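Local coordinates for protein trichothecene 3-O-acetyltransferase (PDB 2RKV) that probably transfers an acetyl group from acetyl-coenzyme A to the 3-hydroxyl of trichothecene mycotoxins such as T-2, as a member of the BAHD acyltransferase superfamily, at residues A[30-35]-A[88-93]; A[112-115]-A[119-122]; A[140-143]-A[148-151]; A[385-390]-A[394-399]. All coordinates share one frame; numbering follows the deposited sequence. Where two conformers were deposited one is given.

Contact 1. Residues A[30-35]-A[88-93]; sequences SDSSQY and DLRDDP
Arg90 alone carries the 88-93 side of this contact, reaching across to Ser32 and Tyr35 while its own guanidinium is already gripped by Asp88. The CA atoms of Ser32 and Arg90 are 9.4 Å apart, a gap that suits the long arginine chain. NH1 of Arg90 donates to OG of Ser32 over 2.9 Å, and the hydroxyl oxygen lies almost in the guanidinium plane. A small serine suits the far end, since it offers an acceptor without blocking the approach. Beside this bond, CD of Arg90 packs obliquely against CE2 of Tyr35 at 3.7 Å. The Tyr35 ring and the guanidinium are turned 68° from each other, so the two do not stack, and the ring instead stacks with Phe143 and sends its OH to the backbone O of Gly147. The two loops involved belong to the N-terminal acyltransferase domain: 30-35 leads from strand 20-28 into helix 35-52, whereas 88-93 leaves the edge strand 83-88 through a type I turn from Leu89 to Asp92. Just before it, Asp88 forms an Asx turn, its OD1 accepting from N of Arg90 at 3.1 Å. The same oxygen takes NE of Arg90 at 2.8 Å from the opposite face of the carboxylate, and OD2 of Asp88 forms a salt bridge with NH2 of Arg90, also 2.8 Å long. This side-on grip depends on a bend in the arginine chain at CG-CD (chi3 -68°), fixes the rotation of the guanidinium and leaves NH1 directed at the serine.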
loop_
_atom_site.group_PDB
_atom_site.type_symbol
_atom_site.label_atom_id
_atom_site.label_comp_id
_atom_site.label_asym_id
_atom_site.label_seq_id
_atom_site.Cartn_x
_atom_site.Cartn_y
_atom_site.Cartn_z
ATOM N N SER A 30 -16.912 14.496 19.344
ATOM C CA SER A 30 -17.150 15.128 20.641
ATOM C C SER A 30 -18.362 14.560 21.380
ATOM O O SER A 30 -18.323 14.376 22.601
ATOM C CB SER A 30 -17.295 16.640 20.479
ATOM O OG SER A 30 -17.486 17.260 21.737
ATOM N N ASP A 31 -19.425 14.285 20.632
ATOM C CA ASP A 31 -20.708 13.891 21.215
ATOM C C ASP A 31 -21.356 12.802 20.363
ATOM O O ASP A 31 -21.432 12.931 19.130
ATOM C CB ASP A 31 -21.625 15.120 21.273
ATOM C CG ASP A 31 -22.799 14.953 22.229
ATOM O OD1 ASP A 31 -23.581 13.981 22.104
ATOM O OD2 ASP A 31 -22.941 15.828 23.107
ATOM N N SER A 32 -21.831 11.744 21.021
ATOM C CA SER A 32 -22.540 10.659 20.333
ATOM C C SER A 32 -23.770 11.125 19.550
ATOM O O SER A 32 -24.237 10.417 18.654
ATOM C CB SER A 32 -22.947 9.561 21.313
ATOM O OG SER A 32 -21.838 8.738 21.646
ATOM N N SER A 33 -24.291 12.308 19.880
ATOM C CA SER A 33 -25.397 12.898 19.107
ATOM C C SER A 33 -25.051 13.096 17.623
ATOM O O SER A 33 -25.948 13.268 16.796
ATOM C CB SER A 33 -25.839 14.228 19.715
ATOM O OG SER A 33 -24.839 15.221 19.576
ATOM N N GLN A 34 -23.758 13.070 17.305
ATOM C CA GLN A 34 -23.279 13.336 15.948
ATOM C C GLN A 34 -23.310 12.129 15.011
ATOM O O GLN A 34 -23.253 12.295 13.784
ATOM C CB GLN A 34 -21.852 13.867 16.004
ATOM C CG GLN A 34 -21.715 15.201 16.685
ATOM C CD GLN A 34 -20.264 15.541 16.939
ATOM O OE1 GLN A 34 -19.445 15.531 16.020
ATOM N NE2 GLN A 34 -19.932 15.821 18.186
ATOM N N TYR A 35 -23.388 10.918 15.560
ATOM C CA TYR A 35 -23.258 9.725 14.713
ATOM C C TYR A 35 -24.330 9.559 13.617
ATOM O O TYR A 35 -23.981 9.219 12.490
ATOM C CB TYR A 35 -23.100 8.436 15.535
ATOM C CG TYR A 35 -21.795 8.338 16.309
ATOM C CD1 TYR A 35 -20.556 8.240 15.645
ATOM C CD2 TYR A 35 -21.798 8.313 17.698
ATOM C CE1 TYR A 35 -19.359 8.124 16.368
ATOM C CE2 TYR A 35 -20.617 8.214 18.428
ATOM C CZ TYR A 35 -19.406 8.122 17.764
ATOM O OH TYR A 35 -18.248 8.016 18.507
ATOM N N ASP A 88 -20.999 -0.316 15.806
ATOM C CA ASP A 88 -20.954 0.470 17.042
ATOM C C ASP A 88 -20.126 -0.235 18.114
ATOM O O ASP A 88 -20.584 -1.208 18.721
ATOM C CB ASP A 88 -22.365 0.777 17.576
ATOM C CG ASP A 88 -22.336 1.621 18.856
ATOM O OD1 ASP A 88 -21.258 2.177 19.207
ATOM O OD2 ASP A 88 -23.399 1.752 19.506
ATOM N N LEU A 89 -18.925 0.287 18.362
ATOM C CA LEU A 89 -17.973 -0.335 19.289
ATOM C C LEU A 89 -17.818 0.454 20.586
ATOM O O LEU A 89 -16.930 0.164 21.387
ATOM C CB LEU A 89 -16.599 -0.506 18.618
ATOM C CG LEU A 89 -16.557 -1.270 17.292
ATOM C CD1 LEU A 89 -15.178 -1.118 16.616
ATOM C CD2 LEU A 89 -16.921 -2.719 17.479
ATOM N N ARG A 90 -18.686 1.445 20.793
ATOM C CA ARG A 90 -18.593 2.323 21.965
ATOM C C ARG A 90 -18.644 1.564 23.285
ATOM O O ARG A 90 -17.994 1.965 24.259
ATOM C CB ARG A 90 -19.686 3.394 21.952
ATOM C CG ARG A 90 -19.494 4.467 20.885
ATOM C CD ARG A 90 -20.692 5.386 20.809
ATOM N NE ARG A 90 -21.861 4.673 20.302
ATOM C CZ ARG A 90 -23.094 5.166 20.273
ATOM N NH1 ARG A 90 -23.339 6.389 20.727
ATOM N NH2 ARG A 90 -24.081 4.423 19.790
ATOM N N ASP A 91 -19.420 0.484 23.310
ATOM C CA ASP A 91 -19.629 -0.287 24.541
ATOM C C ASP A 91 -18.978 -1.658 24.513
ATOM O O ASP A 91 -19.290 -2.515 25.349
ATOM C CB ASP A 91 -21.130 -0.395 24.852
ATOM C CG ASP A 91 -21.723 0.920 25.278
ATOM O OD1 ASP A 91 -20.952 1.817 25.702
ATOM O OD2 ASP A 91 -22.960 1.074 25.185
ATOM N N ASP A 92 -18.070 -1.859 23.556
ATOM C CA ASP A 92 -17.367 -3.132 23.403
ATOM C C ASP A 92 -16.040 -3.031 24.147
ATOM O O ASP A 92 -15.172 -2.266 23.735
ATOM C CB ASP A 92 -17.129 -3.432 21.918
ATOM C CG ASP A 92 -16.518 -4.819 21.677
ATOM O OD1 ASP A 92 -15.779 -5.331 22.547
ATOM O OD2 ASP A 92 -16.781 -5.386 20.597
ATOM N N PRO A 93 -15.876 -3.803 25.241
ATOM C CA PRO A 93 -14.672 -3.666 26.071
ATOM C C PRO A 93 -13.388 -4.093 25.345
ATOM O O PRO A 93 -12.289 -3.758 25.790
ATOM C CB PRO A 93 -14.959 -4.579 27.277
ATOM C CG PRO A 93 -15.995 -5.548 26.794
ATOM C CD PRO A 93 -16.806 -4.826 25.759
#

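Contact 2. Residues A[112-115]-A[119-122]; sequences DENI and RKTL
Glu113 and Lys120 bring the two backbones to within 6.3 Å, CA to CA, where the chain doubles back after the short helix 113-116. Asp112 caps the start of that helix, accepting from N of Asn114 with its side chain. From the first turn, Glu113 sends its carboxylate straight to the returning chain: CG sits between the backbone N and the carbonyl carbon (chi1 65°), and the chain is extended beyond it. OE1 of Glu113 receives N of Thr121 at 2.8 Å, a nearly straight bond (162°) on the syn side of the carboxylate. OE2 of Glu113 meets NZ of Lys120, also at 2.8 Å, in a salt bridge that approaches from above the carboxylate plane. To get there the lysine bends at both of its last torsions, folding its ammonium back toward the helix and crossing the glutamate at about a right angle. A water extends the grip: it donates to OE2 of Glu113 at 2.7 Å and accepts from N of Leu122 at 2.9 Å. Glutamate is well chosen here, having the length to bridge the gap and two oxygens to share among several donors. Gln22 also donates to OE1, Glu406 gives Lys120 a second acidic partner, and the hydroxyl of Thr121 is held by Arg402. Leu122 touches the bound T-2 toxin, which is consistent with the carboxylate holding the backbone just ahead of a pocket residue. With its buried oxygens met by two N-H groups, an ammonium and a water, Glu113 is probably ionised.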
loop_
_atom_site.group_PDB
_atom_site.type_symbol
_atom_site.label_atom_id
_atom_site.label_comp_id
_atom_site.label_asym_id
_atom_site.label_seq_id
_atom_site.Cartn_x
_atom_site.Cartn_y
_atom_site.Cartn_z
ATOM N N ASP A 112 -7.389 -3.509 14.523
ATOM C CA ASP A 112 -7.497 -4.922 14.201
ATOM C C ASP A 112 -8.438 -5.086 13.006
ATOM O O ASP A 112 -9.610 -4.733 13.098
ATOM C CB ASP A 112 -8.023 -5.672 15.435
ATOM C CG ASP A 112 -8.091 -7.181 15.237
ATOM O OD1 ASP A 112 -8.012 -7.665 14.093
ATOM O OD2 ASP A 112 -8.229 -7.890 16.265
ATOM N N GLU A 113 -7.929 -5.608 11.889
ATOM C CA GLU A 113 -8.743 -5.709 10.665
ATOM C C GLU A 113 -10.020 -6.516 10.904
ATOM O O GLU A 113 -11.020 -6.295 10.241
ATOM C CB GLU A 113 -7.966 -6.325 9.498
ATOM C CG GLU A 113 -7.562 -7.788 9.728
ATOM C CD GLU A 113 -7.096 -8.497 8.474
ATOM O OE1 GLU A 113 -7.126 -7.887 7.373
ATOM O OE2 GLU A 113 -6.688 -9.681 8.585
ATOM N N ASN A 114 -9.976 -7.454 11.848
ATOM C CA ASN A 114 -11.151 -8.281 12.127
ATOM C C ASN A 114 -12.271 -7.504 12.814
ATOM O O ASN A 114 -13.445 -7.888 12.729
ATOM C CB ASN A 114 -10.742 -9.519 12.931
ATOM C CG ASN A 114 -9.719 -10.367 12.198
ATOM O OD1 ASN A 114 -8.634 -10.635 12.719
ATOM N ND2 ASN A 114 -10.040 -10.765 10.978
ATOM N N ILE A 115 -11.906 -6.389 13.450
ATOM C CA ILE A 115 -12.835 -5.570 14.219
ATOM C C ILE A 115 -13.243 -4.304 13.449
ATOM O O ILE A 115 -14.420 -3.919 13.467
ATOM C CB ILE A 115 -12.224 -5.203 15.594
ATOM C CG1 ILE A 115 -11.885 -6.484 16.372
ATOM C CG2 ILE A 115 -13.167 -4.297 16.412
ATOM C CD1 ILE A 115 -11.136 -6.231 17.666
ATOM N N ARG A 119 -13.466 -6.350 5.381
ATOM C CA ARG A 119 -12.978 -7.586 4.774
ATOM C C ARG A 119 -11.489 -7.712 5.091
ATOM O O ARG A 119 -10.797 -6.709 5.218
ATOM C CB ARG A 119 -13.193 -7.565 3.251
ATOM C CG ARG A 119 -12.621 -8.782 2.524
ATOM C CD ARG A 119 -13.286 -8.980 1.181
ATOM N NE ARG A 119 -12.694 -10.076 0.419
ATOM C CZ ARG A 119 -13.274 -10.660 -0.630
ATOM N NH1 ARG A 119 -12.658 -11.640 -1.273
ATOM N NH2 ARG A 119 -14.481 -10.274 -1.026
ATOM N N LYS A 120 -11.005 -8.944 5.217
ATOM C CA LYS A 120 -9.584 -9.164 5.504
ATOM C C LYS A 120 -8.696 -8.791 4.321
ATOM O O LYS A 120 -9.137 -8.796 3.168
ATOM C CB LYS A 120 -9.338 -10.613 5.925
ATOM C CG LYS A 120 -9.900 -10.938 7.307
ATOM C CD LYS A 120 -9.800 -12.429 7.636
ATOM C CE LYS A 120 -8.348 -12.893 7.712
ATOM N NZ LYS A 120 -7.631 -12.298 8.877
ATOM N N THR A 121 -7.443 -8.457 4.620
ATOM C CA THR A 121 -6.437 -8.172 3.606
ATOM C C THR A 121 -6.163 -9.386 2.712
ATOM O O THR A 121 -6.110 -9.272 1.480
ATOM C CB THR A 121 -5.123 -7.734 4.274
ATOM O OG1 THR A 121 -5.324 -6.483 4.944
ATOM C CG2 THR A 121 -4.018 -7.588 3.239
ATOM N N LEU A 122 -5.985 -10.541 3.347
ATOM C CA LEU A 122 -5.621 -11.759 2.648
ATOM C C LEU A 122 -6.845 -12.644 2.419
ATOM O O LEU A 122 -7.836 -12.515 3.140
ATOM C CB LEU A 122 -4.534 -12.510 3.434
ATOM C CG LEU A 122 -3.249 -11.709 3.687
ATOM C CD1 LEU A 122 -2.292 -12.446 4.635
ATOM C CD2 LEU A 122 -2.537 -11.311 2.381
HETATM O O HOH W 1 -5.767 -10.761 6.270
#

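Contact 3. Residues A[140-143]-A[148-151]; sequences QLNF and LILT
Leu141 and Leu150 form the apolar middle of this pairing, CD2 of Leu141 resting 3.8 Å from CD1 of Leu150. Leu148 lies on the same face, its CD1 reaching CD2 of Leu141 at 4.1 Å and also the edge of the Phe143 ring. Both leucines of 148-151 have CG anti to the backbone N (chi1 172° in Leu148), which swings their methyls back toward the partner strand. Branched aliphatic chains suit this face because they interlock and add no polar group. Beneath them the backbone forms a regular antiparallel hairpin: Leu141 with Leu150 and Phe143 with Leu148 are non-hydrogen-bonded pairs, alternating with the hydrogen-bonded pairs Gln140 with Thr151 and Asn142 with Ile149. In the last of these, N of Asn142 donates to O of Ile149 and N of Ile149 to O of Asn142, both over 2.9 Å. On the more polar opposite face ND2 of Asn142 turns back to O of Ile149 at 3.0 Å, from above the carbonyl plane and from the face opposite to the backbone N-H, so one oxygen takes two donors from one residue. OD1 of Asn142 accepts from NE2 of Gln140 at 2.9 Å, nearly straight (171°), using a lone pair; an amide suits this site because it both gives and takes. ND2 of Asn142 and the hydroxyl of Thr151 also donate to the backbone O of Ile116, at the end of helix 113-116. Helix 35-52 packs on the leucine face through Ile38, Val39 and Phe42, while strands 83-88 and 20-28 flank the hairpin in the sheet.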
loop_
_atom_site.group_PDB
_atom_site.type_symbol
_atom_site.label_atom_id
_atom_site.label_comp_id
_atom_site.label_asym_id
_atom_site.label_seq_id
_atom_site.Cartn_x
_atom_site.Cartn_y
_atom_site.Cartn_z
ATOM N N GLN A 140 -16.091 0.745 6.083
ATOM C CA GLN A 140 -16.611 0.477 7.417
ATOM C C GLN A 140 -16.494 1.734 8.266
ATOM O O GLN A 140 -15.428 2.363 8.325
ATOM C CB GLN A 140 -15.890 -0.708 8.071
ATOM C CG GLN A 140 -16.507 -1.149 9.414
ATOM C CD GLN A 140 -16.290 -2.620 9.696
ATOM O OE1 GLN A 140 -16.515 -3.464 8.831
ATOM N NE2 GLN A 140 -15.858 -2.936 10.920
ATOM N N LEU A 141 -17.613 2.116 8.879
ATOM C CA LEU A 141 -17.644 3.203 9.851
ATOM C C LEU A 141 -17.737 2.561 11.222
ATOM O O LEU A 141 -18.711 1.880 11.504
ATOM C CB LEU A 141 -18.870 4.100 9.641
ATOM C CG LEU A 141 -18.874 4.972 8.382
ATOM C CD1 LEU A 141 -20.241 5.647 8.180
ATOM C CD2 LEU A 141 -17.763 6.011 8.433
ATOM N N ASN A 142 -16.726 2.788 12.056
ATOM C CA ASN A 142 -16.680 2.213 13.400
ATOM C C ASN A 142 -16.845 3.316 14.432
ATOM O O ASN A 142 -16.004 4.217 14.509
ATOM C CB ASN A 142 -15.339 1.511 13.635
ATOM C CG ASN A 142 -15.038 0.455 12.595
ATOM O OD1 ASN A 142 -15.513 -0.680 12.689
ATOM N ND2 ASN A 142 -14.231 0.820 11.590
ATOM N N PHE A 143 -17.920 3.264 15.220
ATOM C CA PHE A 143 -18.058 4.193 16.338
ATOM C C PHE A 143 -17.228 3.670 17.503
ATOM O O PHE A 143 -17.422 2.538 17.935
ATOM C CB PHE A 143 -19.506 4.330 16.845
ATOM C CG PHE A 143 -20.543 4.551 15.777
ATOM C CD1 PHE A 143 -20.234 5.100 14.530
ATOM C CD2 PHE A 143 -21.859 4.230 16.054
ATOM C CE1 PHE A 143 -21.227 5.304 13.579
ATOM C CE2 PHE A 143 -22.860 4.432 15.115
ATOM C CZ PHE A 143 -22.541 4.962 13.869
ATOM N N LEU A 148 -14.339 8.082 15.769
ATOM C CA LEU A 148 -14.825 7.368 14.602
ATOM C C LEU A 148 -13.612 6.822 13.868
ATOM O O LEU A 148 -12.634 7.552 13.667
ATOM C CB LEU A 148 -15.589 8.329 13.682
ATOM C CG LEU A 148 -16.012 7.814 12.305
ATOM C CD1 LEU A 148 -17.235 6.919 12.437
ATOM C CD2 LEU A 148 -16.289 8.986 11.356
ATOM N N ILE A 149 -13.661 5.550 13.485
ATOM C CA ILE A 149 -12.640 4.995 12.595
ATOM C C ILE A 149 -13.295 4.660 11.271
ATOM O O ILE A 149 -14.203 3.827 11.216
ATOM C CB ILE A 149 -11.950 3.726 13.182
ATOM C CG1 ILE A 149 -11.239 4.060 14.494
ATOM C CG2 ILE A 149 -10.973 3.114 12.151
ATOM C CD1 ILE A 149 -10.797 2.829 15.271
ATOM N N LEU A 150 -12.833 5.324 10.214
ATOM C CA LEU A 150 -13.290 5.031 8.867
ATOM C C LEU A 150 -12.260 4.133 8.209
ATOM O O LEU A 150 -11.093 4.501 8.123
ATOM C CB LEU A 150 -13.440 6.322 8.052
ATOM C CG LEU A 150 -13.597 6.150 6.531
ATOM C CD1 LEU A 150 -14.834 5.318 6.174
ATOM C CD2 LEU A 150 -13.630 7.493 5.823
ATOM N N THR A 151 -12.686 2.963 7.741
ATOM C CA THR A 151 -11.763 2.053 7.067
ATOM C C THR A 151 -12.199 1.846 5.623
ATOM O O THR A 151 -13.377 1.625 5.348
ATOM C CB THR A 151 -11.661 0.702 7.797
ATOM O OG1 THR A 151 -11.231 0.924 9.147
ATOM C CG2 THR A 151 -10.670 -0.251 7.073
#

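Contact 4. Residues A[385-390]-A[394-399]; sequences LWDYDF and LGKPET
Lys396 runs along the backbone of 385-390, and each part of its chain finds a partner there. CB lies 3.5 Å from O of Trp386, and CG passes the same oxygen. A bend at chi2 (-56°) then turns the chain, and CD comes 3.4 Å from O of Asp387, with CE following it. At the tip NZ donates to that O of Asp387 at 2.8 Å, from above the carbonyl plane, and forms a salt bridge with OD2 of Asp389 at 3.0 Å, on the anti lone pair. A lysine suits this path, having methylenes to lie along the chain and a charged end for two acceptors. Next to it, Pro397 sets its ring against the backbone carbonyls, CD lying 3.3 Å from O of Tyr388. Trp386 closes the other end: O of Glu398 sits at the edge of the indole, 3.4 Å from CZ3 of Trp386, while the backbone of Thr399 lies over a face of the indole; NE1 of Trp386 donates to O of Pro416. A water joins O of Asp389, N of Leu394 and O of Gly395, tying the loop across its neck before strand 399-401. Asp389 is shared, since OD1 accepts from N of Gly391 and pairs with Arg176 of helix 161-176. Set between two cations, its carboxylate is probably ionised, and it links the loop electrostatically to that helix.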
loop_
_atom_site.group_PDB
_atom_site.type_symbol
_atom_site.label_atom_id
_atom_site.label_comp_id
_atom_site.label_asym_id
_atom_site.label_seq_id
_atom_site.Cartn_x
_atom_site.Cartn_y
_atom_site.Cartn_z
ATOM N N LEU A 385 -4.445 11.394 2.111
ATOM C CA LEU A 385 -5.505 11.008 3.057
ATOM C C LEU A 385 -5.686 11.916 4.271
ATOM O O LEU A 385 -6.801 12.039 4.789
ATOM C CB LEU A 385 -5.321 9.551 3.495
ATOM C CG LEU A 385 -5.595 8.521 2.398
ATOM C CD1 LEU A 385 -4.964 7.180 2.755
ATOM C CD2 LEU A 385 -7.101 8.376 2.142
ATOM N N TRP A 386 -4.600 12.544 4.733
ATOM C CA TRP A 386 -4.676 13.468 5.875
ATOM C C TRP A 386 -5.534 14.720 5.617
ATOM O O TRP A 386 -5.876 15.454 6.562
ATOM C CB TRP A 386 -3.278 13.911 6.308
ATOM C CG TRP A 386 -2.491 12.907 7.076
ATOM C CD1 TRP A 386 -1.615 11.987 6.569
ATOM C CD2 TRP A 386 -2.463 12.749 8.503
ATOM N NE1 TRP A 386 -1.056 11.253 7.593
ATOM C CE2 TRP A 386 -1.559 11.699 8.789
ATOM C CE3 TRP A 386 -3.124 13.386 9.567
ATOM C CZ2 TRP A 386 -1.285 11.277 10.095
ATOM C CZ3 TRP A 386 -2.849 12.970 10.870
ATOM C CH2 TRP A 386 -1.943 11.922 11.121
ATOM N N ASP A 387 -5.883 14.960 4.355
ATOM C CA ASP A 387 -6.595 16.185 4.003
ATOM C C ASP A 387 -8.116 16.038 3.902
ATOM O O ASP A 387 -8.820 17.039 3.734
ATOM C CB ASP A 387 -6.053 16.759 2.694
ATOM C CG ASP A 387 -6.305 18.244 2.567
ATOM O OD1 ASP A 387 -6.089 18.976 3.557
ATOM O OD2 ASP A 387 -6.718 18.672 1.472
ATOM N N TYR A 388 -8.628 14.809 4.013
ATOM C CA TYR A 388 -10.064 14.571 3.730
ATOM C C TYR A 388 -10.932 14.592 4.987
ATOM O O TYR A 388 -10.601 13.942 5.979
ATOM C CB TYR A 388 -10.303 13.260 2.952
ATOM C CG TYR A 388 -9.312 13.009 1.817
ATOM C CD1 TYR A 388 -8.780 14.070 1.075
ATOM C CD2 TYR A 388 -8.912 11.715 1.502
ATOM C CE1 TYR A 388 -7.837 13.839 0.057
ATOM C CE2 TYR A 388 -7.988 11.469 0.485
ATOM C CZ TYR A 388 -7.463 12.535 -0.235
ATOM O OH TYR A 388 -6.542 12.300 -1.232
ATOM N N ASP A 389 -12.045 15.325 4.916
ATOM C CA ASP A 389 -12.963 15.467 6.054
ATOM C C ASP A 389 -14.325 14.826 5.784
ATOM O O ASP A 389 -15.130 14.667 6.699
ATOM C CB ASP A 389 -13.146 16.940 6.420
ATOM C CG ASP A 389 -13.688 17.765 5.264
ATOM O OD1 ASP A 389 -14.888 17.662 4.968
ATOM O OD2 ASP A 389 -12.909 18.529 4.652
ATOM N N PHE A 390 -14.589 14.495 4.521
ATOM C CA PHE A 390 -15.853 13.844 4.130
ATOM C C PHE A 390 -17.132 14.599 4.528
ATOM O O PHE A 390 -18.193 13.988 4.663
ATOM C CB PHE A 390 -15.911 12.393 4.641
ATOM C CG PHE A 390 -14.772 11.542 4.156
ATOM C CD1 PHE A 390 -13.604 11.439 4.911
ATOM C CD2 PHE A 390 -14.859 10.872 2.939
ATOM C CE1 PHE A 390 -12.527 10.664 4.455
ATOM C CE2 PHE A 390 -13.802 10.095 2.470
ATOM C CZ PHE A 390 -12.631 9.991 3.235
ATOM N N LEU A 394 -15.928 16.939 11.489
ATOM C CA LEU A 394 -15.073 16.435 12.572
ATOM C C LEU A 394 -13.655 16.983 12.501
ATOM O O LEU A 394 -12.849 16.722 13.394
ATOM C CB LEU A 394 -15.019 14.903 12.555
ATOM C CG LEU A 394 -16.368 14.170 12.590
ATOM C CD1 LEU A 394 -16.160 12.673 12.495
ATOM C CD2 LEU A 394 -17.114 14.551 13.871
ATOM N N GLY A 395 -13.368 17.731 11.434
ATOM C CA GLY A 395 -12.012 18.206 11.153
ATOM C C GLY A 395 -11.279 17.166 10.326
ATOM O O GLY A 395 -11.894 16.260 9.764
ATOM N N LYS A 396 -9.961 17.307 10.238
ATOM C CA LYS A 396 -9.151 16.344 9.502
ATOM C C LYS A 396 -8.839 15.125 10.375
ATOM O O LYS A 396 -8.987 15.198 11.607
ATOM C CB LYS A 396 -7.853 16.995 9.004
ATOM C CG LYS A 396 -8.040 18.259 8.169
ATOM C CD LYS A 396 -8.933 18.056 6.959
ATOM C CE LYS A 396 -8.905 19.287 6.045
ATOM N NZ LYS A 396 -9.985 19.204 5.027
ATOM N N PRO A 397 -8.391 14.010 9.752
ATOM C CA PRO A 397 -8.010 12.831 10.530
ATOM C C PRO A 397 -6.993 13.164 11.613
ATOM O O PRO A 397 -6.082 13.967 11.383
ATOM C CB PRO A 397 -7.347 11.927 9.486
ATOM C CG PRO A 397 -8.044 12.271 8.215
ATOM C CD PRO A 397 -8.212 13.776 8.302
ATOM N N GLU A 398 -7.172 12.555 12.783
ATOM C CA GLU A 398 -6.217 12.658 13.877
ATOM C C GLU A 398 -5.009 11.760 13.611
ATOM O O GLU A 398 -3.874 12.088 13.993
ATOM C CB GLU A 398 -6.907 12.290 15.195
ATOM C CG GLU A 398 -6.002 12.280 16.398
ATOM C CD GLU A 398 -6.780 12.271 17.704
ATOM O OE1 GLU A 398 -7.821 12.957 17.791
ATOM O OE2 GLU A 398 -6.342 11.580 18.643
ATOM N N THR A 399 -5.270 10.628 12.954
ATOM C CA THR A 399 -4.225 9.754 12.433
ATOM C C THR A 399 -4.735 8.966 11.225
ATOM O O THR A 399 -5.947 8.857 11.004
ATOM C CB THR A 399 -3.636 8.785 13.505
ATOM O OG1 THR A 399 -2.398 8.232 13.024
ATOM C CG2 THR A 399 -4.611 7.635 13.836
HETATM O O HOH W 2 -14.577 15.674 9.297
#

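How the contacts relate
Contact 3 is the common neighbour of the others. Contact 1 meets it where N of Leu89 probably hydrogen-bonds O of Phe143 (2.7 Å), and the centres of contacts 1 and 3 are about 11 Å apart. Contact 4 packs on its leucine face, CE1 of Phe390 lying 3.6 Å from CD2 of Leu150, while contact 2 approaches its polar face, with O of Ile115 beside the side chain of Gln140. Contacts 1 and 2 also touch, CD1 of Leu89 to CG2 of Ile115 at 3.8 Å. Contact 2 lies near the toxin: the side chain of Thr121 is about 4 Å from the bound T-2 (ZBA). In contact 4 the Leu385 side chain stays about 11 Å from coenzyme A.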